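MNMC2 (Aquifex aeolicus, PDB 3VYW) is a tRNA methyltransferase that binds S-adenosylmethionine and probably methylates the modified wobble uridine, working without the oxidase domain usually fused to it. Local coordinates at residues Pro123-Lys134 / Glu162-Gly173. Numbering follows the deposited sequence.
Sequences PKLRVEIISFEK and EGERLSLKVLLG. With SAM (S-adenosylmethionine), chain E.
Val127, Ile129, Ser131 and Glu133 donate their N-H to the carbonyls of Arg165, Ser167, Lys169 and Leu171, and Ser167, Lys169 and Leu171 donate back to Val127, Ile129 and Ser131, a parallel ladder joining strands 126-133 and 166-172. Near its start the bonding is straightest: Ser167 N meets Val127 O at 2.7 Å and 177°.

Charged groups close the end far from the cofactor. The guanidinium of Arg126 works at its edge: NH1 donates to Gly163 O (3.2 Å) while NH2 forms a salt bridge with Glu162 OE2 (2.6 Å), though as a hydrogen bond that link is weak. With CG anti to the backbone N (chi1 -175°), a bend at chi2 turns this edge toward both. Ser167 OG holds the other carboxylate oxygen, Glu162 OE1. Cutting Arg126 back to an alanine is likely to leave Glu162 OE2 without this charge partner and Gly163 O without the NH1 bond. Arg165 NH1 reaches back to Pro123 O (2.9 Å), in its guanidinium plane.

Apolar contacts flank the ladder. Ile129 CD1 touches Leu166 CD1 (4.1 Å) on the face covered by helices 109-121 and 148-157; on the other, Leu171 CD1 lies beside Phe132 CE2.

At the C-terminal end, Glu133 OE1 accepts a hydrogen bond from ribose O2' (2.8 Å), its carboxylate held by Glu135 N and Gly106 N, and Lys134 CD packs against the adenine: the acidic ribose-binding strand end of a Rossmann-fold methyltransferase.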
ATOM      1  N   PRO A 123     -25.118   1.560  12.726  1.00 53.72           N
ATOM      2  CA  PRO A 123     -24.728   2.729  13.500  1.00 55.20           C
ATOM      3  C   PRO A 123     -24.015   2.398  14.768  1.00 52.35           C
ATOM      4  O   PRO A 123     -23.398   3.245  15.348  1.00 49.70           O
ATOM      5  CB  PRO A 123     -26.056   3.360  13.833  1.00 51.00           C
ATOM      6  CG  PRO A 123     -26.851   3.080  12.646  1.00 53.73           C
ATOM      7  CD  PRO A 123     -26.455   1.728  12.163  1.00 57.56           C
ATOM      8  N   LYS A 124     -24.124   1.164  15.203  1.00 55.80           N
ATOM      9  CA  LYS A 124     -23.630   0.789  16.502  1.00 59.75           C
ATOM     10  C   LYS A 124     -22.302   0.072  16.535  1.00 54.28           C
ATOM     11  O   LYS A 124     -21.846  -0.325  17.574  1.00 53.29           O
ATOM     12  CB  LYS A 124     -24.684  -0.043  17.198  1.00 66.81           C
ATOM     13  CG  LYS A 124     -26.065   0.556  17.101  1.00 73.10           C
ATOM     14  CD  LYS A 124     -26.542   1.028  18.455  1.00 77.44           C
ATOM     15  CE  LYS A 124     -27.010   2.463  18.398  1.00 82.56           C
ATOM     16  NZ  LYS A 124     -28.456   2.550  18.053  1.00 87.33           N
ATOM     17  N   LEU A 125     -21.704  -0.098  15.379  1.00 54.77           N
ATOM     18  CA  LEU A 125     -20.495  -0.866  15.209  1.00 50.93           C
ATOM     19  C   LEU A 125     -19.262  -0.298  15.847  1.00 46.39           C
ATOM     20  O   LEU A 125     -18.970   0.840  15.711  1.00 52.37           O
ATOM     21  CB  LEU A 125     -20.238  -0.988  13.725  1.00 52.51           C
ATOM     22  CG  LEU A 125     -19.243  -2.026  13.287  1.00 49.99           C
ATOM     23  CD1 LEU A 125     -19.913  -3.359  13.317  1.00 46.46           C
ATOM     24  CD2 LEU A 125     -18.844  -1.668  11.884  1.00 56.22           C
ATOM     25  N   ARG A 126     -18.500  -1.120  16.514  1.00 45.27           N
ATOM     26  CA  ARG A 126     -17.302  -0.625  17.097  1.00 50.66           C
ATOM     27  C   ARG A 126     -16.199  -0.897  16.130  1.00 47.75           C
ATOM     28  O   ARG A 126     -16.076  -1.970  15.648  1.00 51.47           O
ATOM     29  CB  ARG A 126     -17.050  -1.322  18.415  1.00 54.19           C
ATOM     30  CG  ARG A 126     -15.874  -0.796  19.197  1.00 61.82           C
ATOM     31  CD  ARG A 126     -14.978  -1.937  19.609  1.00 65.39           C
ATOM     32  NE  ARG A 126     -13.724  -1.480  20.168  1.00 70.50           N
ATOM     33  CZ  ARG A 126     -13.578  -0.367  20.861  1.00 72.59           C
ATOM     34  NH1 ARG A 126     -14.611   0.409  21.075  1.00 77.62           N
ATOM     35  NH2 ARG A 126     -12.397  -0.029  21.326  1.00 71.20           N
ATOM     36  N   VAL A 127     -15.409   0.101  15.814  1.00 40.10           N
ATOM     37  CA  VAL A 127     -14.401  -0.082  14.811  1.00 37.43           C
ATOM     38  C   VAL A 127     -13.012   0.049  15.351  1.00 39.21           C
ATOM     39  O   VAL A 127     -12.703   0.998  15.988  1.00 37.32           O
ATOM     40  CB  VAL A 127     -14.591   0.910  13.691  1.00 34.24           C
ATOM     41  CG1 VAL A 127     -13.705   0.543  12.551  1.00 34.85           C
ATOM     42  CG2 VAL A 127     -16.015   0.908  13.230  1.00 31.28           C
ATOM     43  N   GLU A 128     -12.168  -0.925  15.081  1.00 41.69           N
ATOM     44  CA  GLU A 128     -10.782  -0.847  15.486  1.00 47.28           C
ATOM     45  C   GLU A 128      -9.847  -0.588  14.317  1.00 45.59           C
ATOM     46  O   GLU A 128      -9.724  -1.386  13.443  1.00 39.31           O
ATOM     47  CB  GLU A 128     -10.357  -2.141  16.137  1.00 47.07           C
ATOM     48  CG  GLU A 128     -10.954  -2.421  17.478  1.00 58.19           C
ATOM     49  CD  GLU A 128     -10.322  -3.621  18.135  1.00 68.25           C
ATOM     50  OE1 GLU A 128     -11.027  -4.602  18.402  1.00 68.60           O
ATOM     51  OE2 GLU A 128      -9.115  -3.585  18.389  1.00 67.17           O
ATOM     52  N   ILE A 129      -9.172   0.541  14.341  1.00 41.62           N
ATOM     53  CA  ILE A 129      -8.209   0.870  13.331  1.00 42.08           C
ATOM     54  C   ILE A 129      -6.811   1.054  13.870  1.00 43.41           C
ATOM     55  O   ILE A 129      -6.593   1.790  14.778  1.00 43.84           O
ATOM     56  CB  ILE A 129      -8.587   2.165  12.624  1.00 38.18           C
ATOM     57  CG1 ILE A 129      -9.966   2.047  12.044  1.00 37.81           C
ATOM     58  CG2 ILE A 129      -7.615   2.476  11.526  1.00 32.62           C
ATOM     59  CD1 ILE A 129     -10.537   3.364  11.635  1.00 37.25           C
ATOM     60  N   ILE A 130      -5.863   0.376  13.252  1.00 45.69           N
ATOM     61  CA  ILE A 130      -4.457   0.631  13.428  1.00 40.09           C
ATOM     62  C   ILE A 130      -3.846   1.063  12.121  1.00 42.00           C
ATOM     63  O   ILE A 130      -3.953   0.408  11.137  1.00 37.10           O
ATOM     64  CB  ILE A 130      -3.745  -0.619  13.898  1.00 39.89           C
ATOM     65  CG1 ILE A 130      -4.309  -1.038  15.234  1.00 37.98           C
ATOM     66  CG2 ILE A 130      -2.263  -0.377  13.976  1.00 33.65           C
ATOM     67  CD1 ILE A 130      -3.631  -2.225  15.835  1.00 42.07           C
ATOM     68  N   SER A 131      -3.167   2.184  12.141  1.00 41.04           N
ATOM     69  CA  SER A 131      -2.579   2.715  10.945  1.00 38.54           C
ATOM     70  C   SER A 131      -1.122   3.006  11.101  1.00 36.39           C
ATOM     71  O   SER A 131      -0.634   3.071  12.170  1.00 41.86           O
ATOM     72  CB  SER A 131      -3.305   3.945  10.513  1.00 37.47           C
ATOM     73  OG  SER A 131      -2.902   4.244   9.227  1.00 46.96           O
ATOM     74  N   PHE A 132      -0.414   3.123  10.005  1.00 37.25           N
ATOM     75  CA  PHE A 132       1.008   3.286  10.021  1.00 35.03           C
ATOM     76  C   PHE A 132       1.298   4.502   9.223  1.00 36.93           C
ATOM     77  O   PHE A 132       0.779   4.666   8.187  1.00 35.88           O
ATOM     78  CB  PHE A 132       1.667   2.081   9.369  1.00 42.64           C
ATOM     79  CG  PHE A 132       1.485   0.811  10.130  1.00 44.09           C
ATOM     80  CD1 PHE A 132       0.558  -0.112   9.743  1.00 47.84           C
ATOM     81  CD2 PHE A 132       2.231   0.557  11.236  1.00 46.98           C
ATOM     82  CE1 PHE A 132       0.375  -1.262  10.460  1.00 49.50           C
ATOM     83  CE2 PHE A 132       2.062  -0.593  11.947  1.00 45.64           C
ATOM     84  CZ  PHE A 132       1.130  -1.501  11.564  1.00 45.87           C
ATOM     85  N   GLU A 133       2.073   5.415   9.735  1.00 39.80           N
ATOM     86  CA  GLU A 133       2.392   6.585   8.972  1.00 36.79           C
ATOM     87  C   GLU A 133       3.728   7.113   9.379  1.00 41.58           C
ATOM     88  O   GLU A 133       3.886   7.505  10.484  1.00 44.38           O
ATOM     89  CB  GLU A 133       1.328   7.633   9.217  1.00 34.42           C
ATOM     90  CG  GLU A 133       1.434   8.891   8.401  1.00 35.61           C
ATOM     91  CD  GLU A 133       1.860   8.690   6.973  1.00 36.09           C
ATOM     92  OE1 GLU A 133       2.915   9.151   6.602  1.00 36.04           O
ATOM     93  OE2 GLU A 133       1.122   8.129   6.197  1.00 34.06           O
ATOM     94  N   LYS A 134       4.699   7.063   8.499  1.00 38.67           N
ATOM     95  CA  LYS A 134       5.984   7.686   8.719  1.00 41.72           C
ATOM     96  C   LYS A 134       6.067   9.189   8.656  1.00 43.11           C
ATOM     97  O   LYS A 134       6.926   9.762   9.262  1.00 46.66           O
ATOM     98  CB  LYS A 134       7.090   7.025   7.927  1.00 47.66           C
ATOM     99  CG  LYS A 134       7.331   7.529   6.531  1.00 48.59           C
ATOM    100  CD  LYS A 134       8.289   6.591   5.859  1.00 48.74           C
ATOM    101  CE  LYS A 134       9.102   7.259   4.801  1.00 53.51           C
ATOM    102  NZ  LYS A 134      10.351   6.508   4.659  1.00 62.05           N
ATOM    103  N   GLU A 162      -9.566   6.492  21.892  1.00 57.99           N
ATOM    104  CA  GLU A 162     -10.366   5.369  22.336  1.00 65.06           C
ATOM    105  C   GLU A 162     -11.765   5.816  22.705  1.00 65.70           C
ATOM    106  O   GLU A 162     -11.936   6.790  23.367  1.00 71.70           O
ATOM    107  CB  GLU A 162      -9.693   4.673  23.499  1.00 66.86           C
ATOM    108  CG  GLU A 162     -10.253   3.311  23.779  1.00 74.32           C
ATOM    109  CD  GLU A 162      -9.833   2.295  22.764  1.00 80.92           C
ATOM    110  OE1 GLU A 162      -8.720   2.416  22.232  1.00 84.95           O
ATOM    111  OE2 GLU A 162     -10.616   1.370  22.515  1.00 85.93           O
ATOM    112  N   GLY A 163     -12.774   5.112  22.257  1.00 63.36           N
ATOM    113  CA  GLY A 163     -14.110   5.632  22.327  1.00 60.88           C
ATOM    114  C   GLY A 163     -15.066   4.498  22.320  1.00 61.64           C
ATOM    115  O   GLY A 163     -14.658   3.378  22.229  1.00 64.43           O
ATOM    116  N   GLU A 164     -16.342   4.774  22.450  1.00 66.29           N
ATOM    117  CA  GLU A 164     -17.243   3.670  22.513  1.00 72.99           C
ATOM    118  C   GLU A 164     -17.233   2.917  21.224  1.00 74.54           C
ATOM    119  O   GLU A 164     -17.038   1.713  21.227  1.00 83.26           O
ATOM    120  CB  GLU A 164     -18.659   4.137  22.837  1.00 74.97           C
ATOM    121  CG  GLU A 164     -19.211   5.185  21.897  1.00 91.30           C
ATOM    122  CD  GLU A 164     -20.643   5.589  22.204  1.00 92.84           C
ATOM    123  OE1 GLU A 164     -21.555   5.137  21.485  1.00 90.15           O
ATOM    124  OE2 GLU A 164     -20.852   6.367  23.155  1.00 89.54           O
ATOM    125  N   ARG A 165     -17.590   3.594  20.147  1.00 64.12           N
ATOM    126  CA  ARG A 165     -17.512   3.057  18.798  1.00 57.20           C
ATOM    127  C   ARG A 165     -16.144   2.837  18.185  1.00 53.54           C
ATOM    128  O   ARG A 165     -15.958   1.941  17.418  1.00 62.89           O
ATOM    129  CB  ARG A 165     -18.371   3.852  17.853  1.00 52.07           C
ATOM    130  CG  ARG A 165     -19.816   3.802  18.208  1.00 59.02           C
ATOM    131  CD  ARG A 165     -20.667   4.265  17.061  1.00 65.16           C
ATOM    132  NE  ARG A 165     -20.288   5.592  16.629  1.00 62.05           N
ATOM    133  CZ  ARG A 165     -20.879   6.248  15.658  1.00 61.12           C
ATOM    134  NH1 ARG A 165     -21.885   5.716  15.011  1.00 52.93           N
ATOM    135  NH2 ARG A 165     -20.462   7.450  15.346  1.00 62.23           N
ATOM    136  N   LEU A 166     -15.207   3.709  18.456  1.00 50.40           N
ATOM    137  CA  LEU A 166     -14.038   3.758  17.641  1.00 51.45           C
ATOM    138  C   LEU A 166     -12.747   3.622  18.379  1.00 51.61           C
ATOM    139  O   LEU A 166     -12.512   4.305  19.321  1.00 48.62           O
ATOM    140  CB  LEU A 166     -14.039   5.062  16.870  1.00 48.55           C
ATOM    141  CG  LEU A 166     -12.788   5.373  16.087  1.00 46.64           C
ATOM    142  CD1 LEU A 166     -12.637   4.438  14.929  1.00 43.03           C
ATOM    143  CD2 LEU A 166     -12.855   6.780  15.597  1.00 46.91           C
ATOM    144  N   SER A 167     -11.874   2.756  17.912  1.00 52.32           N
ATOM    145  CA  SER A 167     -10.533   2.723  18.429  1.00 51.67           C
ATOM    146  C   SER A 167      -9.549   3.087  17.335  1.00 50.41           C
ATOM    147  O   SER A 167      -9.586   2.528  16.292  1.00 49.45           O
ATOM    148  CB  SER A 167     -10.230   1.358  18.954  1.00 47.93           C
ATOM    149  OG  SER A 167      -9.124   1.434  19.799  1.00 57.63           O
ATOM    150  N   LEU A 168      -8.697   4.061  17.570  1.00 45.91           N
ATOM    151  CA  LEU A 168      -7.767   4.519  16.566  1.00 43.67           C
ATOM    152  C   LEU A 168      -6.346   4.565  17.069  1.00 43.28           C
ATOM    153  O   LEU A 168      -6.082   5.153  18.059  1.00 46.79           O
ATOM    154  CB  LEU A 168      -8.183   5.921  16.148  1.00 37.75           C
ATOM    155  CG  LEU A 168      -8.174   6.385  14.711  1.00 38.39           C
ATOM    156  CD1 LEU A 168      -8.284   7.885  14.690  1.00 38.77           C
ATOM    157  CD2 LEU A 168      -6.937   5.951  13.987  1.00 34.20           C
ATOM    158  N   LYS A 169      -5.419   3.924  16.404  1.00 45.48           N
ATOM    159  CA  LYS A 169      -4.037   4.241  16.636  1.00 47.13           C
ATOM    160  C   LYS A 169      -3.300   4.368  15.353  1.00 41.92           C
ATOM    161  O   LYS A 169      -3.242   3.448  14.610  1.00 44.71           O
ATOM    162  CB  LYS A 169      -3.347   3.201  17.490  1.00 49.42           C
ATOM    163  CG  LYS A 169      -4.268   2.261  18.204  1.00 59.78           C
ATOM    164  CD  LYS A 169      -3.776   1.942  19.602  1.00 71.28           C
ATOM    165  CE  LYS A 169      -3.607   0.451  19.796  1.00 69.39           C
ATOM    166  NZ  LYS A 169      -4.847  -0.307  19.516  1.00 73.08           N
ATOM    167  N   VAL A 170      -2.684   5.492  15.121  1.00 36.76           N
ATOM    168  CA  VAL A 170      -1.850   5.639  13.984  1.00 33.90           C
ATOM    169  C   VAL A 170      -0.484   5.668  14.562  1.00 38.86           C
ATOM    170  O   VAL A 170      -0.203   6.492  15.358  1.00 46.52           O
ATOM    171  CB  VAL A 170      -2.124   6.959  13.309  1.00 32.49           C
ATOM    172  CG1 VAL A 170      -1.212   7.149  12.136  1.00 33.03           C
ATOM    173  CG2 VAL A 170      -3.546   7.024  12.864  1.00 30.80           C
ATOM    174  N   LEU A 171       0.369   4.741  14.193  1.00 39.36           N
ATOM    175  CA  LEU A 171       1.680   4.695  14.763  1.00 34.83           C
ATOM    176  C   LEU A 171       2.639   5.300  13.804  1.00 38.01           C
ATOM    177  O   LEU A 171       2.810   4.837  12.710  1.00 36.93           O
ATOM    178  CB  LEU A 171       2.080   3.270  15.028  1.00 35.10           C
ATOM    179  CG  LEU A 171       1.034   2.418  15.707  1.00 41.12           C
ATOM    180  CD1 LEU A 171       1.439   0.972  15.760  1.00 35.72           C
ATOM    181  CD2 LEU A 171       0.719   2.932  17.081  1.00 37.34           C
ATOM    182  N   LEU A 172       3.237   6.380  14.245  1.00 38.76           N
ATOM    183  CA  LEU A 172       4.232   7.087  13.509  1.00 40.89           C
ATOM    184  C   LEU A 172       5.533   6.364  13.498  1.00 38.74           C
ATOM    185  O   LEU A 172       5.823   5.614  14.375  1.00 38.44           O
ATOM    186  CB  LEU A 172       4.393   8.464  14.092  1.00 38.95           C
ATOM    187  CG  LEU A 172       3.061   8.964  14.581  1.00 46.24           C
ATOM    188  CD1 LEU A 172       3.121  10.453  14.788  1.00 41.19           C
ATOM    189  CD2 LEU A 172       2.006   8.622  13.566  1.00 42.12           C
ATOM    190  N   GLY A 173       6.325   6.665  12.489  1.00 36.54           N
ATOM    191  CA  GLY A 173       7.504   5.932  12.112  1.00 38.57           C
ATOM    192  C   GLY A 173       7.271   4.940  11.013  1.00 44.46           C
ATOM    193  O   GLY A 173       6.179   4.793  10.553  1.00 44.55           O
TER
HETATM  194  N   SAM E 501      -3.994   5.939   2.504  1.00 36.95           N
HETATM  195  CA  SAM E 501      -3.870   7.333   2.294  1.00 41.32           C
HETATM  196  C   SAM E 501      -5.266   7.809   2.193  1.00 42.41           C
HETATM  197  O   SAM E 501      -5.565   8.978   2.204  1.00 44.54           O
HETATM  198  OXT SAM E 501      -6.134   6.988   2.145  1.00 44.23           O
HETATM  199  CB  SAM E 501      -2.953   7.474   1.100  1.00 44.33           C
HETATM  200  CG  SAM E 501      -1.523   7.258   1.608  1.00 49.23           C
HETATM  201  SD  SAM E 501      -0.302   7.328   0.512  1.00 49.66           S
HETATM  202  CE  SAM E 501      -0.701   6.403  -0.767  1.00 50.49           C
HETATM  203  C5' SAM E 501       1.094   6.673   1.121  1.00 45.65           C
HETATM  204  C4' SAM E 501       1.379   6.915   2.609  1.00 45.13           C
HETATM  205  O4' SAM E 501       2.276   5.931   3.084  1.00 43.04           O
HETATM  206  C3' SAM E 501       2.062   8.232   2.912  1.00 45.60           C
HETATM  207  O3' SAM E 501       1.501   8.802   4.074  1.00 40.82           O
HETATM  208  C2' SAM E 501       3.482   7.848   3.218  1.00 44.34           C
HETATM  209  O2' SAM E 501       4.058   8.760   4.113  1.00 39.91           O
HETATM  210  C1' SAM E 501       3.310   6.509   3.853  1.00 39.57           C
HETATM  211  N9  SAM E 501       4.534   5.681   3.904  1.00 36.84           N
HETATM  212  C8  SAM E 501       5.388   5.435   2.938  1.00 32.57           C
HETATM  213  N7  SAM E 501       6.361   4.637   3.328  1.00 30.89           N
HETATM  214  C5  SAM E 501       6.151   4.351   4.579  1.00 30.61           C
HETATM  215  C6  SAM E 501       6.809   3.548   5.600  1.00 33.11           C
HETATM  216  N6  SAM E 501       7.923   2.877   5.363  1.00 30.44           N
HETATM  217  N1  SAM E 501       6.268   3.508   6.783  1.00 31.67           N
HETATM  218  C2  SAM E 501       5.169   4.146   7.057  1.00 29.02           C
HETATM  219  N3  SAM E 501       4.542   4.887   6.195  1.00 32.65           N
HETATM  220  C4  SAM E 501       4.961   5.039   4.956  1.00 31.46           C